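PDB 3PJP: transcription elongation factor SPT6 from Candida glabrata, which binds the phosphorylated C-terminal repeat domain of RNA polymerase II through its tandem SH2 domain and probably acts as a histone H3-H4 chaperone during transcription elongation. Local coordinates for residues E22-L25 with R26-R30; N186-K189 with T190-S194. All coordinates share one frame; numbering follows the deposited sequence.

Both contacts are local and lie where a helix runs out, one in each half of the tandem SH2 domain. Contact 1 closes helix 18-25, beside the sheet that contains strand 33-37. Contact 2 closes helix 181-191, beside the sheet that contains strand 146-152. They sit on opposite sides of the centre of the chain, with their own centres about 37 Å apart, and do not touch. Contact 1 is a surface contact. Its side chains meet through charge and water; of its touching residues only Leu25 is buried. Contact 2 is partly buried. A phenylalanine and a leucine carry it, and the backbone supplies its hydrogen bonds.

Contact 1 of 2, residues E22-L25 with R26-R30; sequences EDYL and RSKER
Asp23 and Arg26 run side by side and are joined by a salt bridge. Arg26 NH2 lies 2.7 Å from Asp23 OD1. The bond is nearly straight, with an N-H...O angle of 163°. The carboxylate oxygen lies in the guanidinium plane, but the carboxylate itself is turned 59° from that plane. Arg26 CG stands anti to the backbone N, and a bend at chi3 (-43°) brings the guanidinium back beside the helix. Glu22 O lies over one face, toward its rim. Water 1 accepts from Arg26 NH2 at 2.7 Å and donates to Glu22 OE1. Arg26 NH1 makes a second salt bridge, to Asp54, and His58 binds Glu22 OE2.

This is the C-terminal end of helix 18-25, the first helix of the N-terminal SH2 domain. A type I turn from Leu25 to Lys28 leads out of it, closed by Lys28 N to Leu25 O at 2.8 Å. The tighter packing is here: Leu25 is buried and touches Phe56, and Lys28 CB rests 3.3 Å from Leu25 O. Phe14 and Phe16 pack on the Tyr24 ring. The outer side is looser. Lys28 NZ approaches the Tyr24 ring obliquely, 3.6 Å from Tyr24 CE2. Ser27 is exposed, and water 2 links Ser27 N (3.0 Å) to Asp23 O.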
loop_
_atom_site.group_PDB
_atom_site.type_symbol
_atom_site.label_atom_id
_atom_site.label_comp_id
_atom_site.label_asym_id
_atom_site.label_seq_id
_atom_site.Cartn_x
_atom_site.Cartn_y
_atom_site.Cartn_z
ATOM N N GLU A 22 6.489 -6.686 -14.356
ATOM C CA GLU A 22 5.194 -7.283 -14.037
ATOM C C GLU A 22 5.061 -8.661 -14.690
ATOM O O GLU A 22 4.606 -9.618 -14.065
ATOM C CB GLU A 22 4.043 -6.371 -14.476
ATOM C CG GLU A 22 4.051 -5.005 -13.817
ATOM C CD GLU A 22 2.788 -4.227 -14.100
ATOM O OE1 GLU A 22 1.968 -4.711 -14.910
ATOM O OE2 GLU A 22 2.606 -3.139 -13.515
ATOM N N ASP A 23 5.461 -8.762 -15.952
ATOM C CA ASP A 23 5.422 -10.056 -16.625
ATOM C C ASP A 23 6.308 -11.075 -15.911
ATOM O O ASP A 23 5.936 -12.238 -15.773
ATOM C CB ASP A 23 5.812 -9.930 -18.098
ATOM C CG ASP A 23 4.726 -9.270 -18.932
ATOM O OD1 ASP A 23 3.578 -9.164 -18.445
ATOM O OD2 ASP A 23 5.020 -8.867 -20.079
ATOM N N TYR A 24 7.472 -10.633 -15.445
ATOM C CA TYR A 24 8.382 -11.527 -14.738
ATOM C C TYR A 24 7.796 -12.007 -13.407
ATOM O O TYR A 24 7.934 -13.179 -13.050
ATOM C CB TYR A 24 9.741 -10.846 -14.529
ATOM C CG TYR A 24 10.754 -11.647 -13.741
ATOM C CD1 TYR A 24 11.581 -12.570 -14.373
ATOM C CD2 TYR A 24 10.906 -11.454 -12.373
ATOM C CE1 TYR A 24 12.520 -13.291 -13.653
ATOM C CE2 TYR A 24 11.841 -12.176 -11.641
ATOM C CZ TYR A 24 12.645 -13.096 -12.292
ATOM O OH TYR A 24 13.580 -13.814 -11.578
ATOM N N LEU A 25 7.122 -11.109 -12.680
ATOM C CA LEU A 25 6.581 -11.466 -11.377
ATOM C C LEU A 25 5.197 -12.101 -11.410
ATOM O O LEU A 25 4.709 -12.557 -10.377
ATOM C CB LEU A 25 6.504 -10.230 -10.486
ATOM C CG LEU A 25 7.803 -9.554 -10.073
ATOM C CD1 LEU A 25 7.458 -8.210 -9.399
ATOM C CD2 LEU A 25 8.596 -10.459 -9.137
ATOM N N ARG A 26 4.559 -12.123 -12.575
ATOM C CA ARG A 26 3.152 -12.511 -12.634
ATOM C C ARG A 26 2.856 -13.875 -12.012
ATOM O O ARG A 26 1.805 -14.067 -11.405
ATOM C CB ARG A 26 2.604 -12.445 -14.059
ATOM C CG ARG A 26 1.093 -12.597 -14.114
ATOM C CD ARG A 26 0.574 -12.404 -15.519
ATOM N NE ARG A 26 1.216 -11.269 -16.169
ATOM C CZ ARG A 26 0.859 -10.003 -15.997
ATOM N NH1 ARG A 26 -0.154 -9.696 -15.191
ATOM N NH2 ARG A 26 1.509 -9.041 -16.640
ATOM N N SER A 27 3.784 -14.813 -12.148
ATOM C CA SER A 27 3.574 -16.162 -11.638
ATOM C C SER A 27 4.164 -16.360 -10.241
ATOM O O SER A 27 4.075 -17.448 -9.674
ATOM C CB SER A 27 4.186 -17.183 -12.598
ATOM O OG SER A 27 5.602 -17.117 -12.548
ATOM N N LYS A 28 4.767 -15.312 -9.690
ATOM C CA LYS A 28 5.355 -15.388 -8.357
ATOM C C LYS A 28 4.295 -15.180 -7.267
ATOM O O LYS A 28 3.098 -15.189 -7.545
ATOM C CB LYS A 28 6.500 -14.377 -8.215
ATOM C CG LYS A 28 7.627 -14.568 -9.237
ATOM C CD LYS A 28 8.337 -15.895 -9.042
ATOM C CE LYS A 28 9.511 -16.051 -10.002
ATOM N NZ LYS A 28 10.561 -15.012 -9.796
ATOM N N GLU A 29 4.741 -15.011 -6.027
ATOM C CA GLU A 29 3.824 -14.860 -4.900
ATOM C C GLU A 29 3.832 -13.443 -4.344
ATOM O O GLU A 29 4.708 -12.643 -4.671
ATOM C CB GLU A 29 4.182 -15.847 -3.786
ATOM C CG GLU A 29 4.083 -17.306 -4.191
ATOM C CD GLU A 29 2.665 -17.722 -4.517
ATOM O OE1 GLU A 29 1.770 -17.486 -3.679
ATOM O OE2 GLU A 29 2.441 -18.277 -5.613
ATOM N N ARG A 30 2.841 -13.136 -3.510
ATOM C CA ARG A 30 2.788 -11.843 -2.831
ATOM C C ARG A 30 4.112 -11.578 -2.123
ATOM O O ARG A 30 4.624 -12.436 -1.402
ATOM C CB ARG A 30 1.661 -11.808 -1.801
ATOM C CG ARG A 30 1.676 -10.557 -0.952
ATOM C CD ARG A 30 0.536 -10.527 0.064
ATOM N NE ARG A 30 -0.767 -10.340 -0.575
ATOM C CZ ARG A 30 -1.917 -10.262 0.090
ATOM N NH1 ARG A 30 -1.938 -10.362 1.412
ATOM N NH2 ARG A 30 -3.051 -10.086 -0.571
HETATM O O HOH W 1 0.701 -6.515 -16.261
HETATM O O HOH W 2 5.627 -14.617 -14.546
#

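Contact 2 of 2, residues N186-K189 with T190-S194; sequences NGFK and TLLKS
Gly187 O accepts the shortest sound polar bond here, from Leu191 N at 3.0 Å. The N-H...O angle is 152°. The Leu191 side chain lies against the same oxygen, with Leu191 CG 3.3 Å from Gly187 O. One residue earlier, Thr190 N bonds to Asn186 O at 3.1 Å. Both are regular i to i+4 helix bonds.

The pattern weakens at Leu192. Its N-H is shared by two carbonyls, and both bonds are weak: Phe188 O at 3.1 Å from Leu192 N, and Lys189 O at 3.3 Å from Leu192 N. Next, Lys193 N reaches back to Thr190 O. The spacing has dropped to three residues as the helix unwinds.

The side-chain contact is between Phe188 and Leu192. The two cross at a slant. With CG anti to the backbone N (chi1 160°), the Phe188 ring leans along the helix toward Leu192, one turn on. Leu192 CD1 lies over one face of the Phe188 ring, 4.0 Å from its centroid, in a CH-pi contact. Its closest ring atom is Phe188 CZ, at 3.6 Å. Leu192 CD2 approaches the ring at Phe188 CE1. Phe188 also meets Tyr135, Phe151 and Leu149. Leu192 reaches Phe151 and Trp162.

Leu192 is itself exposed, as are Lys189, Thr190 and Lys193; Phe188 is the buried partner of the pair. Beyond the helix, Lys193 O and Ser194 OG bond to the C-terminal tail, at Arg198 and at Asn196 and Thr197. The Phe188-Leu192 pair marks the C-terminal end of the last helix of the C-terminal SH2 domain, packed by its apolar side on the central antiparallel strands of an SH2 fold.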
loop_
_atom_site.group_PDB
_atom_site.type_symbol
_atom_site.label_atom_id
_atom_site.label_comp_id
_atom_site.label_asym_id
_atom_site.label_seq_id
_atom_site.Cartn_x
_atom_site.Cartn_y
_atom_site.Cartn_z
ATOM N N ASN A 186 -9.479 2.455 15.108
ATOM C CA ASN A 186 -9.745 3.456 16.133
ATOM C C ASN A 186 -9.698 4.877 15.562
ATOM O O ASN A 186 -10.507 5.721 15.923
ATOM C CB ASN A 186 -8.766 3.319 17.309
ATOM C CG ASN A 186 -9.013 2.061 18.137
ATOM O OD1 ASN A 186 -10.090 1.467 18.078
ATOM N ND2 ASN A 186 -8.018 1.662 18.925
ATOM N N GLY A 187 -8.741 5.139 14.682
ATOM C CA GLY A 187 -8.621 6.439 14.044
ATOM C C GLY A 187 -9.798 6.748 13.134
ATOM O O GLY A 187 -10.298 7.877 13.117
ATOM N N PHE A 188 -10.232 5.749 12.370
ATOM C CA PHE A 188 -11.448 5.849 11.572
ATOM C C PHE A 188 -12.640 6.243 12.451
ATOM O O PHE A 188 -13.381 7.178 12.130
ATOM C CB PHE A 188 -11.697 4.517 10.848
ATOM C CG PHE A 188 -13.113 4.314 10.384
ATOM C CD1 PHE A 188 -13.681 5.167 9.457
ATOM C CD2 PHE A 188 -13.862 3.243 10.851
ATOM C CE1 PHE A 188 -14.973 4.966 9.017
ATOM C CE2 PHE A 188 -15.160 3.039 10.420
ATOM C CZ PHE A 188 -15.713 3.901 9.503
ATOM N N LYS A 189 -12.824 5.541 13.564
ATOM C CA LYS A 189 -13.966 5.824 14.432
ATOM C C LYS A 189 -13.913 7.242 14.997
ATOM O O LYS A 189 -14.946 7.893 15.155
ATOM C CB LYS A 189 -14.096 4.773 15.538
ATOM C CG LYS A 189 -14.434 3.383 15.003
ATOM C CD LYS A 189 -14.451 2.333 16.097
ATOM C CE LYS A 189 -14.699 0.949 15.511
ATOM N NZ LYS A 189 -14.674 -0.118 16.547
ATOM N N THR A 190 -12.708 7.732 15.260
ATOM C CA THR A 190 -12.522 9.090 15.779
ATOM C C THR A 190 -12.887 10.124 14.701
ATOM O O THR A 190 -13.527 11.149 14.980
ATOM C CB THR A 190 -11.076 9.271 16.300
ATOM O OG1 THR A 190 -10.894 8.463 17.468
ATOM C CG2 THR A 190 -10.778 10.715 16.640
ATOM N N LEU A 191 -12.506 9.827 13.463
ATOM C CA LEU A 191 -12.778 10.701 12.332
ATOM C C LEU A 191 -14.260 10.738 11.968
ATOM O O LEU A 191 -14.685 11.598 11.192
ATOM C CB LEU A 191 -11.942 10.268 11.117
ATOM C CG LEU A 191 -10.452 10.562 11.267
ATOM C CD1 LEU A 191 -9.644 9.830 10.205
ATOM C CD2 LEU A 191 -10.188 12.068 11.223
ATOM N N LEU A 192 -15.053 9.808 12.499
ATOM C CA LEU A 192 -16.504 9.865 12.275
ATOM C C LEU A 192 -17.192 10.867 13.203
ATOM O O LEU A 192 -18.320 11.252 12.965
ATOM C CB LEU A 192 -17.155 8.494 12.452
ATOM C CG LEU A 192 -16.731 7.432 11.439
ATOM C CD1 LEU A 192 -17.431 6.122 11.735
ATOM C CD2 LEU A 192 -17.019 7.898 10.020
ATOM N N LYS A 193 -16.503 11.273 14.259
ATOM C CA LYS A 193 -17.066 12.202 15.229
ATOM C C LYS A 193 -16.764 13.625 14.798
ATOM O O LYS A 193 -15.779 13.873 14.111
ATOM C CB LYS A 193 -16.438 11.955 16.595
ATOM C CG LYS A 193 -16.742 10.608 17.229
ATOM C CD LYS A 193 -16.008 10.510 18.565
ATOM C CE LYS A 193 -16.466 9.326 19.385
ATOM N NZ LYS A 193 -16.080 9.486 20.821
ATOM N N SER A 194 -17.608 14.570 15.203
ATOM C CA SER A 194 -17.275 15.974 14.995
ATOM C C SER A 194 -15.986 16.288 15.747
ATOM O O SER A 194 -15.706 15.695 16.793
ATOM C CB SER A 194 -18.404 16.890 15.480
ATOM O OG SER A 194 -18.647 16.715 16.866
#